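Local atomic coordinates of putative uncharacterized protein TTHB164 (Thermus thermophilus HB8, PDB entry 2ZOP), a protein that probably serves as the Cmr5 subunit of the Cmr ribonucleoprotein complex in type III-B CRISPR defence against mobile genetic elements. Residues E14-A19 / G26-M31; L33-L38 / A49-R54; Q68-R73 / R95-A100. One frame throughout, in Å; residues are numbered along the deposited sequence.

Contact 1 (E14-A19 / G26-M31)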
# COMPACT_ATOMS: atom_id res chain seq x y z
N GLU A 14 -12.65 21.49 -17.66
CA GLU A 14 -13.81 22.37 -17.54
C GLU A 14 -14.20 22.60 -16.08
O GLU A 14 -14.53 23.71 -15.68
CB GLU A 14 -15.00 21.79 -18.31
CG GLU A 14 -16.20 22.71 -18.28
CD GLU A 14 -17.34 22.22 -19.14
OE1 GLU A 14 -17.99 21.22 -18.77
OE2 GLU A 14 -17.59 22.84 -20.20
N LYS A 15 -14.16 21.54 -15.28
CA LYS A 15 -14.51 21.67 -13.86
C LYS A 15 -13.56 22.65 -13.16
O LYS A 15 -13.98 23.46 -12.33
CB LYS A 15 -14.45 20.31 -13.18
CG LYS A 15 -15.45 19.29 -13.74
CD LYS A 15 -16.87 19.75 -13.45
CE LYS A 15 -17.90 18.73 -13.92
NZ LYS A 15 -19.25 19.07 -13.40
N VAL A 16 -12.27 22.57 -13.48
CA VAL A 16 -11.29 23.45 -12.85
C VAL A 16 -11.43 24.91 -13.32
O VAL A 16 -11.30 25.83 -12.51
CB VAL A 16 -9.85 22.95 -13.11
CG1 VAL A 16 -8.84 23.93 -12.52
CG2 VAL A 16 -9.65 21.58 -12.47
N ARG A 17 -11.69 25.11 -14.61
CA ARG A 17 -11.85 26.47 -15.13
C ARG A 17 -13.05 27.11 -14.42
O ARG A 17 -13.05 28.32 -14.16
CB ARG A 17 -12.08 26.46 -16.65
CG ARG A 17 -13.37 25.79 -17.10
CD ARG A 17 -13.52 25.71 -18.63
NE ARG A 17 -13.88 26.98 -19.27
CZ ARG A 17 -14.59 27.07 -20.40
NH1 ARG A 17 -15.00 25.96 -21.01
NH2 ARG A 17 -14.88 28.25 -20.93
N GLU A 18 -14.05 26.31 -14.10
CA GLU A 18 -15.23 26.83 -13.41
C GLU A 18 -14.93 27.15 -11.94
O GLU A 18 -15.34 28.19 -11.44
CB GLU A 18 -16.39 25.83 -13.53
CG GLU A 18 -16.96 25.75 -14.95
CD GLU A 18 -17.89 24.56 -15.18
OE1 GLU A 18 -18.45 24.45 -16.29
OE2 GLU A 18 -18.06 23.74 -14.25
N ALA A 19 -14.20 26.27 -11.26
CA ALA A 19 -13.84 26.52 -9.86
C ALA A 19 -12.96 27.77 -9.74
O ALA A 19 -12.99 28.48 -8.73
CB ALA A 19 -13.11 25.31 -9.27
N GLY A 26 -8.87 28.43 -3.91
CA GLY A 26 -7.62 28.02 -3.30
C GLY A 26 -7.80 26.72 -2.52
O GLY A 26 -6.90 25.88 -2.47
N GLU A 27 -8.96 26.55 -1.91
CA GLU A 27 -9.24 25.34 -1.14
C GLU A 27 -9.51 24.19 -2.11
O GLU A 27 -9.20 23.02 -1.82
CB GLU A 27 -10.45 25.58 -0.23
CG GLU A 27 -10.27 26.80 0.68
CD GLU A 27 -11.49 27.13 1.53
OE1 GLU A 27 -12.63 26.91 1.07
OE2 GLU A 27 -11.31 27.63 2.66
N TYR A 28 -10.10 24.53 -3.25
CA TYR A 28 -10.42 23.57 -4.30
C TYR A 28 -9.12 22.98 -4.83
O TYR A 28 -9.02 21.76 -5.06
CB TYR A 28 -11.16 24.27 -5.44
CG TYR A 28 -11.70 23.34 -6.50
CD1 TYR A 28 -12.96 22.76 -6.37
CD2 TYR A 28 -10.96 23.06 -7.65
CE1 TYR A 28 -13.47 21.93 -7.37
CE2 TYR A 28 -11.45 22.24 -8.64
CZ TYR A 28 -12.71 21.68 -8.50
OH TYR A 28 -13.20 20.88 -9.50
N ARG A 29 -8.14 23.84 -5.06
CA ARG A 29 -6.84 23.43 -5.56
C ARG A 29 -6.12 22.58 -4.52
O ARG A 29 -5.50 21.57 -4.86
CB ARG A 29 -5.99 24.67 -5.90
CG ARG A 29 -4.48 24.39 -6.05
CD ARG A 29 -3.71 25.61 -6.57
NE ARG A 29 -2.29 25.33 -6.72
CZ ARG A 29 -1.42 25.32 -5.72
NH1 ARG A 29 -1.83 25.59 -4.49
NH2 ARG A 29 -0.15 25.02 -5.94
N ASP A 30 -6.21 22.98 -3.25
CA ASP A 30 -5.56 22.23 -2.19
C ASP A 30 -6.04 20.78 -2.21
O ASP A 30 -5.24 19.85 -2.14
CB ASP A 30 -5.85 22.83 -0.81
CG ASP A 30 -5.14 24.14 -0.59
OD1 ASP A 30 -4.06 24.34 -1.19
OD2 ASP A 30 -5.64 24.97 0.19
N MSE A 31 -7.36 20.61 -2.32
CA MSE A 31 -7.94 19.28 -2.35
C MSE A 31 -7.56 18.52 -3.62
O MSE A 31 -7.33 17.31 -3.57
CB MSE A 31 -9.46 19.34 -2.21
CG MSE A 31 -9.90 19.07 -0.79
SE MSE A 31 -10.00 17.18 -0.30
CE MSE A 31 -8.31 16.48 -0.90
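K15 O accepts the amide hydrogen of A19, N to O 3.0 Å, and this helical bond closes the turn that presents K15, V16 and A19 to Y28. No hydrogen bond joins the two segments; one tyrosine bridges two helices that run roughly antiparallel but splayed, 147° between the directions of the short segments, whose axes come within 10.6 Å. Here the long Y28 spans the gap from one helix and meets the small A19 on the other. The tyrosine CG stands anti to the backbone N (chi1 -172°), which carries the ring across to the facing helix. The A19 methyl lies over one ring face, CB 3.4 Å from the centroid of Y28 and 9° off the normal, an almost axial CH-pi contact. V16 comes in at the ring edge instead, with CG2 4.3 Å from Y28 CE2. At the far end the phenol reaches past this apolar patch to K15, whose CB lies 3.9 Å from Y28 OH. That hydroxyl is satisfied by a hydrogen bond to D65, so tyrosine serves both an oily surface and a polar partner. F104 of helix 87-111 touches K15, V16 and Y28 alike, while D65 belongs to helix 57-69; the pairing of helices 4-19 and 25-42 is thus completed by two further helices.

Contact 2 (L33-L38 / A49-R54)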
# COMPACT_ATOMS: atom_id res chain seq x y z
N LEU A 33 -4.82 18.84 -5.32
CA LEU A 33 -3.42 18.43 -5.21
C LEU A 33 -3.19 17.29 -4.21
O LEU A 33 -2.27 16.50 -4.37
CB LEU A 33 -2.53 19.62 -4.82
CG LEU A 33 -2.48 20.80 -5.81
CD1 LEU A 33 -1.34 21.73 -5.44
CD2 LEU A 33 -2.28 20.27 -7.21
N LYS A 34 -4.05 17.21 -3.20
CA LYS A 34 -3.94 16.18 -2.18
C LYS A 34 -4.59 14.84 -2.53
O LYS A 34 -4.09 13.79 -2.14
CB LYS A 34 -4.54 16.72 -0.87
CG LYS A 34 -4.67 15.69 0.27
CD LYS A 34 -3.30 15.22 0.75
CE LYS A 34 -2.58 16.31 1.54
NZ LYS A 34 -1.22 15.89 1.94
N LEU A 35 -5.68 14.87 -3.30
CA LEU A 35 -6.39 13.64 -3.62
C LEU A 35 -5.58 12.48 -4.21
O LEU A 35 -5.69 11.35 -3.74
CB LEU A 35 -7.60 13.93 -4.49
CG LEU A 35 -8.51 12.72 -4.71
CD1 LEU A 35 -8.93 12.13 -3.36
CD2 LEU A 35 -9.74 13.14 -5.53
N PRO A 36 -4.77 12.73 -5.25
CA PRO A 36 -4.02 11.60 -5.80
C PRO A 36 -3.21 10.90 -4.71
O PRO A 36 -3.16 9.67 -4.65
CB PRO A 36 -3.14 12.25 -6.87
CG PRO A 36 -4.00 13.39 -7.34
CD PRO A 36 -4.50 13.96 -6.02
N VAL A 37 -2.59 11.70 -3.85
CA VAL A 37 -1.78 11.18 -2.76
C VAL A 37 -2.61 10.30 -1.82
O VAL A 37 -2.18 9.20 -1.44
CB VAL A 37 -1.14 12.35 -1.95
CG1 VAL A 37 -0.43 11.82 -0.73
CG2 VAL A 37 -0.17 13.10 -2.84
N LEU A 38 -3.79 10.76 -1.44
CA LEU A 38 -4.64 9.97 -0.55
C LEU A 38 -5.08 8.66 -1.19
O LEU A 38 -5.13 7.63 -0.53
CB LEU A 38 -5.88 10.75 -0.13
CG LEU A 38 -5.63 11.99 0.72
CD1 LEU A 38 -6.98 12.61 1.08
CD2 LEU A 38 -4.85 11.62 1.99
N ALA A 49 -13.84 8.87 1.47
CA ALA A 49 -14.49 9.16 2.74
C ALA A 49 -13.93 10.44 3.36
O ALA A 49 -14.64 11.16 4.05
CB ALA A 49 -14.30 7.98 3.71
N PHE A 50 -12.65 10.70 3.12
CA PHE A 50 -12.00 11.90 3.62
C PHE A 50 -12.64 13.11 2.92
O PHE A 50 -13.02 14.08 3.56
CB PHE A 50 -10.49 11.87 3.34
CG PHE A 50 -9.78 13.13 3.74
CD1 PHE A 50 -9.47 13.38 5.07
CD2 PHE A 50 -9.47 14.10 2.78
CE1 PHE A 50 -8.85 14.57 5.45
CE2 PHE A 50 -8.85 15.29 3.15
CZ PHE A 50 -8.55 15.53 4.50
N VAL A 51 -12.76 13.04 1.59
CA VAL A 51 -13.36 14.14 0.85
C VAL A 51 -14.80 14.39 1.30
O VAL A 51 -15.18 15.52 1.53
CB VAL A 51 -13.36 13.88 -0.67
CG1 VAL A 51 -13.98 15.08 -1.39
CG2 VAL A 51 -11.95 13.63 -1.17
N ASP A 52 -15.58 13.33 1.42
CA ASP A 52 -16.98 13.47 1.82
C ASP A 52 -17.18 14.03 3.22
O ASP A 52 -18.22 14.59 3.52
CB ASP A 52 -17.70 12.12 1.74
CG ASP A 52 -19.10 12.17 2.36
OD1 ASP A 52 -19.92 13.01 1.91
OD2 ASP A 52 -19.38 11.39 3.28
N SER A 53 -16.18 13.87 4.08
CA SER A 53 -16.33 14.36 5.44
C SER A 53 -15.75 15.76 5.63
O SER A 53 -15.71 16.26 6.74
CB SER A 53 -15.70 13.38 6.44
OG SER A 53 -14.33 13.16 6.16
N ARG A 54 -15.32 16.39 4.54
CA ARG A 54 -14.78 17.73 4.65
C ARG A 54 -15.93 18.71 4.92
O ARG A 54 -17.05 18.52 4.44
CB ARG A 54 -14.04 18.13 3.37
CG ARG A 54 -12.70 17.39 3.13
CD ARG A 54 -11.84 17.34 4.39
NE ARG A 54 -12.10 16.14 5.18
CZ ARG A 54 -11.78 16.00 6.46
NH1 ARG A 54 -11.18 16.99 7.11
NH2 ARG A 54 -12.06 14.87 7.10
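F50 and L38 meet in a helical hairpin of this all-alpha protein, where helix 25-42 turns back almost at once into the short helix 44-52. The aromatic side chain can be followed outward. Its CB points toward the other helix and lies 4.2 Å from L38 CD1. CG, anti to the backbone N (chi1 175°), is still near the same methyl, and CD2 comes closest, 3.4 Å from L38 CD1. CE2 draws off from the leucine and meets the selenium atom of M31, a selenomethionine about two turns before L38 on helix 25-42. Along the other edge, CE1 lies under the guanidinium of R54, 3.4 Å from its plane, while R54 NE sits above the centre of the F50 ring; a flat cationic group and a flat ring thereby share their faces.

The leucine and phenylalanine side chains cross at about a right angle, as do L35 and V51 beside them, where L35 CD1 approaches V51 CG2 to 4.0 Å. Leucine, valine and phenylalanine suit this seam, which is made of apolar side chains alone, with no hydrogen bond across it. The hydrophobic strip also continues into the trimer: L91 and L88 of a second subunit pack on L38 and F50 respectively. P36, which has no N-H to give, accompanies a kink in the longer helix and faces A101 and E102 of helix 87-111.

Where helix 44-52 ends, R54 folds back on the last turn. R54 NH2 donates to S53 OG, and R54 NE donates to F50 O at 2.8 Å, with that oxygen only 8° out of the guanidinium plane; S53 N reaches the same F50 O from the opposite face of its carbonyl plane.

Contact 3 (Q68-R73 / R95-A100)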
# COMPACT_ATOMS: atom_id res chain seq x y z
N GLN A 68 -18.51 13.33 -11.17
CA GLN A 68 -19.31 13.62 -12.36
C GLN A 68 -18.47 13.41 -13.62
O GLN A 68 -18.96 12.88 -14.62
CB GLN A 68 -19.87 15.04 -12.29
CG GLN A 68 -20.98 15.16 -11.25
CD GLN A 68 -21.38 16.59 -10.93
OE1 GLN A 68 -22.39 16.82 -10.27
NE2 GLN A 68 -20.60 17.56 -11.39
N VAL A 69 -17.20 13.80 -13.55
CA VAL A 69 -16.31 13.60 -14.69
C VAL A 69 -16.26 12.11 -15.02
O VAL A 69 -16.21 11.73 -16.18
CB VAL A 69 -14.90 14.10 -14.36
CG1 VAL A 69 -13.89 13.56 -15.36
CG2 VAL A 69 -14.89 15.61 -14.40
N LEU A 70 -16.29 11.26 -13.99
CA LEU A 70 -16.26 9.83 -14.21
C LEU A 70 -17.62 9.26 -14.62
O LEU A 70 -17.73 8.07 -14.88
CB LEU A 70 -15.74 9.11 -12.96
CG LEU A 70 -14.25 9.33 -12.65
CD1 LEU A 70 -13.87 8.51 -11.43
CD2 LEU A 70 -13.41 8.92 -13.85
N GLY A 71 -18.64 10.10 -14.67
CA GLY A 71 -19.95 9.63 -15.09
C GLY A 71 -20.94 9.27 -13.99
O GLY A 71 -22.02 8.74 -14.27
N TYR A 72 -20.58 9.55 -12.74
CA TYR A 72 -21.47 9.26 -11.61
C TYR A 72 -22.27 10.52 -11.30
O TYR A 72 -21.88 11.62 -11.70
CB TYR A 72 -20.66 8.84 -10.38
CG TYR A 72 -19.97 7.51 -10.57
CD1 TYR A 72 -20.63 6.32 -10.29
CD2 TYR A 72 -18.67 7.45 -11.07
CE1 TYR A 72 -20.01 5.09 -10.50
CE2 TYR A 72 -18.04 6.23 -11.29
CZ TYR A 72 -18.71 5.06 -11.00
OH TYR A 72 -18.08 3.85 -11.22
N ARG A 73 -23.37 10.36 -10.57
CA ARG A 73 -24.21 11.49 -10.20
C ARG A 73 -23.46 12.48 -9.30
O ARG A 73 -23.54 13.70 -9.49
CB ARG A 73 -25.45 10.99 -9.45
CG ARG A 73 -26.46 12.07 -9.10
CD ARG A 73 -27.48 11.55 -8.09
NE ARG A 73 -26.81 11.11 -6.87
CZ ARG A 73 -26.84 9.87 -6.38
NH1 ARG A 73 -27.51 8.91 -7.01
NH2 ARG A 73 -26.15 9.59 -5.28
N ARG A 95 -7.90 2.81 -10.38
CA ARG A 95 -7.09 3.35 -11.47
C ARG A 95 -7.75 4.53 -12.17
O ARG A 95 -7.09 5.51 -12.49
CB ARG A 95 -6.81 2.27 -12.53
CG ARG A 95 -5.94 1.12 -12.08
CD ARG A 95 -5.40 0.37 -13.30
NE ARG A 95 -6.46 -0.16 -14.15
CZ ARG A 95 -7.00 -1.37 -14.02
NH1 ARG A 95 -6.57 -2.20 -13.08
NH2 ARG A 95 -7.95 -1.77 -14.85
N GLU A 96 -9.04 4.40 -12.42
CA GLU A 96 -9.83 5.44 -13.08
C GLU A 96 -9.92 6.72 -12.26
O GLU A 96 -9.69 7.81 -12.76
CB GLU A 96 -11.23 4.89 -13.39
CG GLU A 96 -11.20 3.79 -14.44
CD GLU A 96 -12.53 3.07 -14.61
OE1 GLU A 96 -12.65 2.27 -15.56
OE2 GLU A 96 -13.45 3.31 -13.80
N VAL A 97 -10.24 6.58 -10.98
CA VAL A 97 -10.34 7.74 -10.10
C VAL A 97 -8.97 8.42 -10.00
O VAL A 97 -8.86 9.64 -10.08
CB VAL A 97 -10.86 7.31 -8.71
CG1 VAL A 97 -10.75 8.45 -7.72
CG2 VAL A 97 -12.32 6.87 -8.84
N LEU A 98 -7.91 7.62 -9.85
CA LEU A 98 -6.56 8.18 -9.75
C LEU A 98 -6.21 8.95 -11.03
O LEU A 98 -5.64 10.04 -10.97
CB LEU A 98 -5.53 7.07 -9.50
CG LEU A 98 -4.07 7.49 -9.34
CD1 LEU A 98 -3.96 8.50 -8.22
CD2 LEU A 98 -3.19 6.27 -9.04
N ALA A 99 -6.55 8.40 -12.19
CA ALA A 99 -6.25 9.08 -13.46
C ALA A 99 -7.02 10.40 -13.57
O ALA A 99 -6.46 11.42 -13.98
CB ALA A 99 -6.59 8.18 -14.64
N ALA A 100 -8.31 10.38 -13.23
CA ALA A 100 -9.13 11.59 -13.28
C ALA A 100 -8.59 12.61 -12.27
O ALA A 100 -8.46 13.80 -12.57
CB ALA A 100 -10.60 11.25 -12.97
O HOH W 1 -16.50 3.88 -13.41
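Apolar packing comes first, and L70 carries it with both branches. With CG beside its backbone N (chi1 -69°), L70 spreads its two methyls over one face of the facing helix: CD1 presses against V97 CG2 at 3.4 Å, tighter than usual van der Waals contact, while CD2 lies 3.8 Å from A100 CB. A methyl is all A100 offers, which lets the leucine sit close to the helix backbone, with CD2 also 4.0 Å from E96 O. W8 of helix 4-19 packs on L70 as well.

Polar contact is indirect. One water lies 2.7 Å from Y72 OH and donates to E96 OE2 at 3.1 Å, joining the two segments beside the apolar patch; outside them, R4 forms a salt bridge with the other carboxylate oxygen, E96 OE1.

Backbone bonding shapes the first segment. G71 ends helix 57-69 in a Schellman motif, its N donating to Q68 O at 2.8 Å. Its positive phi (97°) would jam a beta carbon against the preceding carbonyl, hence glycine. After this turn, Y72 sets its ring edge against L70 CB.

The direct contact is therefore mainly apolar, with no hydrogen bond across the segments, and the polar tie at its margin goes through a water.

From the N terminus the three contacts follow in series, none nested or crossed. Contact 1 closes the connection between helices 4-19 and 25-42. Contact 2 then folds helix 44-52 back onto the later part of helix 25-42, and contact 3 spans the longest excursion, through helix 75-84, to bring the end of helix 57-69 against helix 87-111. Although separate in sequence, they touch in space. M31 carries contact 1 into contact 2, where it also packs on V51; K15 meets V69 between contacts 1 and 3; and P36 meets L98 between contacts 2 and 3. Contact 3 lies on the opposite side of the chain's centre from the other two.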